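PDB 4A9V: PHOX from Pseudomonas fluorescens, which is an alkaline phosphatase with a beta-propeller fold that catalyses phosphotransfer chemistry, releasing phosphate from phosphate monoesters with a complex iron-calcium cofactor. Local coordinates for residues 214-218 with 268-272. Residues are numbered along the deposited sequence; the frame is centred on the assembly and turned at random.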
loop_
_atom_site.group_PDB
_atom_site.type_symbol
_atom_site.label_atom_id
_atom_site.label_comp_id
_atom_site.label_asym_id
_atom_site.label_seq_id
_atom_site.Cartn_x
_atom_site.Cartn_y
_atom_site.Cartn_z
ATOM N N LYS A 214 21.472 -5.257 6.619
ATOM C CA LYS A 214 20.792 -6.173 7.524
ATOM C C LYS A 214 19.505 -5.575 8.087
ATOM O O LYS A 214 18.497 -6.266 8.191
ATOM C CB LYS A 214 21.729 -6.596 8.654
ATOM C CG LYS A 214 22.797 -7.567 8.193
ATOM C CD LYS A 214 23.675 -8.036 9.330
ATOM C CE LYS A 214 24.637 -9.097 8.842
ATOM N NZ LYS A 214 25.574 -9.502 9.913
ATOM N N ARG A 215 19.519 -4.284 8.408
ATOM C CA ARG A 215 18.336 -3.649 8.981
ATOM C C ARG A 215 17.176 -3.641 7.982
ATOM O O ARG A 215 16.009 -3.649 8.380
ATOM C CB ARG A 215 18.665 -2.226 9.456
ATOM C CG ARG A 215 17.465 -1.407 9.906
ATOM C CD ARG A 215 16.731 -2.010 11.101
ATOM N NE ARG A 215 15.605 -1.177 11.534
ATOM C CZ ARG A 215 15.725 -0.093 12.295
ATOM N NH1 ARG A 215 16.907 0.239 12.795
ATOM N NH2 ARG A 215 14.658 0.628 12.598
ATOM N N TYR A 216 17.492 -3.599 6.693
ATOM C CA TYR A 216 16.465 -3.616 5.668
ATOM C C TYR A 216 16.087 -5.032 5.233
ATOM O O TYR A 216 15.097 -5.212 4.530
ATOM C CB TYR A 216 16.883 -2.742 4.483
ATOM C CG TYR A 216 16.691 -1.258 4.746
ATOM C CD1 TYR A 216 17.508 -0.570 5.635
ATOM C CD2 TYR A 216 15.642 -0.568 4.164
ATOM C CE1 TYR A 216 17.291 0.771 5.911
ATOM C CE2 TYR A 216 15.419 0.771 4.433
ATOM C CZ TYR A 216 16.250 1.440 5.306
ATOM O OH TYR A 216 16.050 2.763 5.624
ATOM N N GLY A 217 16.807 -6.038 5.722
ATOM C CA GLY A 217 16.321 -7.413 5.672
ATOM C C GLY A 217 16.701 -8.184 4.417
ATOM O O GLY A 217 16.108 -9.221 4.127
ATOM N N VAL A 218 17.734 -7.741 3.713
ATOM C CA VAL A 218 18.206 -8.477 2.540
ATOM C C VAL A 218 18.840 -9.804 2.947
ATOM O O VAL A 218 19.395 -9.919 4.038
ATOM C CB VAL A 218 19.190 -7.626 1.707
ATOM C CG1 VAL A 218 20.493 -7.410 2.453
ATOM C CG2 VAL A 218 19.421 -8.224 0.332
ATOM N N GLY A 268 12.256 9.554 2.039
ATOM C CA GLY A 268 12.929 8.501 2.794
ATOM C C GLY A 268 12.812 7.120 2.169
ATOM O O GLY A 268 11.901 6.863 1.373
ATOM N N ARG A 269 13.742 6.243 2.537
ATOM C CA ARG A 269 13.785 4.875 2.031
ATOM C C ARG A 269 13.421 3.902 3.145
ATOM O O ARG A 269 14.037 3.913 4.215
ATOM C CB ARG A 269 15.186 4.552 1.494
ATOM C CG ARG A 269 15.365 3.102 1.088
ATOM C CD ARG A 269 16.658 2.926 0.319
ATOM N NE ARG A 269 17.049 1.527 0.194
ATOM C CZ ARG A 269 17.749 0.854 1.100
ATOM N NH1 ARG A 269 18.124 1.426 2.233
ATOM N NH2 ARG A 269 18.016 -0.425 0.896
ATOM N N PHE A 270 12.407 3.083 2.893
ATOM C CA PHE A 270 11.915 2.067 3.816
ATOM C C PHE A 270 10.851 1.269 3.054
ATOM O O PHE A 270 10.758 1.389 1.830
ATOM C CB PHE A 270 11.421 2.658 5.170
ATOM C CG PHE A 270 10.458 3.823 5.053
ATOM C CD1 PHE A 270 9.088 3.609 5.008
ATOM C CD2 PHE A 270 10.911 5.123 5.233
ATOM C CE1 PHE A 270 8.202 4.670 5.047
ATOM C CE2 PHE A 270 10.034 6.183 5.275
ATOM C CZ PHE A 270 8.679 5.956 5.213
ATOM N N LYS A 271 10.158 0.360 3.731
ATOM C CA LYS A 271 9.203 -0.505 3.056
ATOM C C LYS A 271 7.827 0.175 3.045
ATOM O O LYS A 271 6.969 -0.068 3.896
ATOM C CB LYS A 271 9.207 -1.899 3.685
ATOM C CG LYS A 271 10.574 -2.534 3.559
ATOM C CD LYS A 271 10.654 -3.978 4.011
ATOM C CE LYS A 271 12.106 -4.425 4.006
ATOM N NZ LYS A 271 12.287 -5.812 4.507
ATOM N N HIS A 272 7.701 1.145 2.144
ATOM C CA HIS A 272 6.549 2.042 2.114
ATOM C C HIS A 272 5.277 1.298 1.800
ATOM O O HIS A 272 5.186 0.652 0.756
ATOM C CB HIS A 272 6.746 3.088 1.023
ATOM C CG HIS A 272 7.816 4.099 1.317
ATOM N ND1 HIS A 272 7.552 5.252 1.974
ATOM C CD2 HIS A 272 9.152 4.145 0.962
ATOM C CE1 HIS A 272 8.670 5.987 2.046
ATOM N NE2 HIS A 272 9.648 5.316 1.434
#
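Y216 turns CG anti to its carbonyl carbon (chi1 -78°), which lays the ring against R269. R269 meets it with a chain extended from CG to NE, and its guanidinium lies nearly flat on one ring face. The planes are 24° apart, and R269 CZ is 4.2 Å from the Y216 ring centroid, a cation-pi stack. R269 NH1 sits over the ring centre and also bonds to the carbonyl of I369, while NH2 bonds to that of L243. These bonds fix the guanidinium's rotation. Y216 OH donates to R269 O at 2.7 Å, so one residue grips the tyrosine by both side chain and backbone. F270 CA lies at the ring edge, 3.8 Å from Y216 CE2. With an alanine at Y216, R269 O would probably lose its hydroxyl donor and the guanidinium its aromatic face. K271 is extended beyond CG, and its NZ bonds to Y216 O at 2.9 Å. G217, with positive phi, is the first residue to leave helical angles and forms a Schellman motif. The K271 side chain is about 7 Å from the mu-oxo-diiron. Its buried ammonium, also held by E293 in a salt bridge and by T197, may influence the electrostatics near the cofactor.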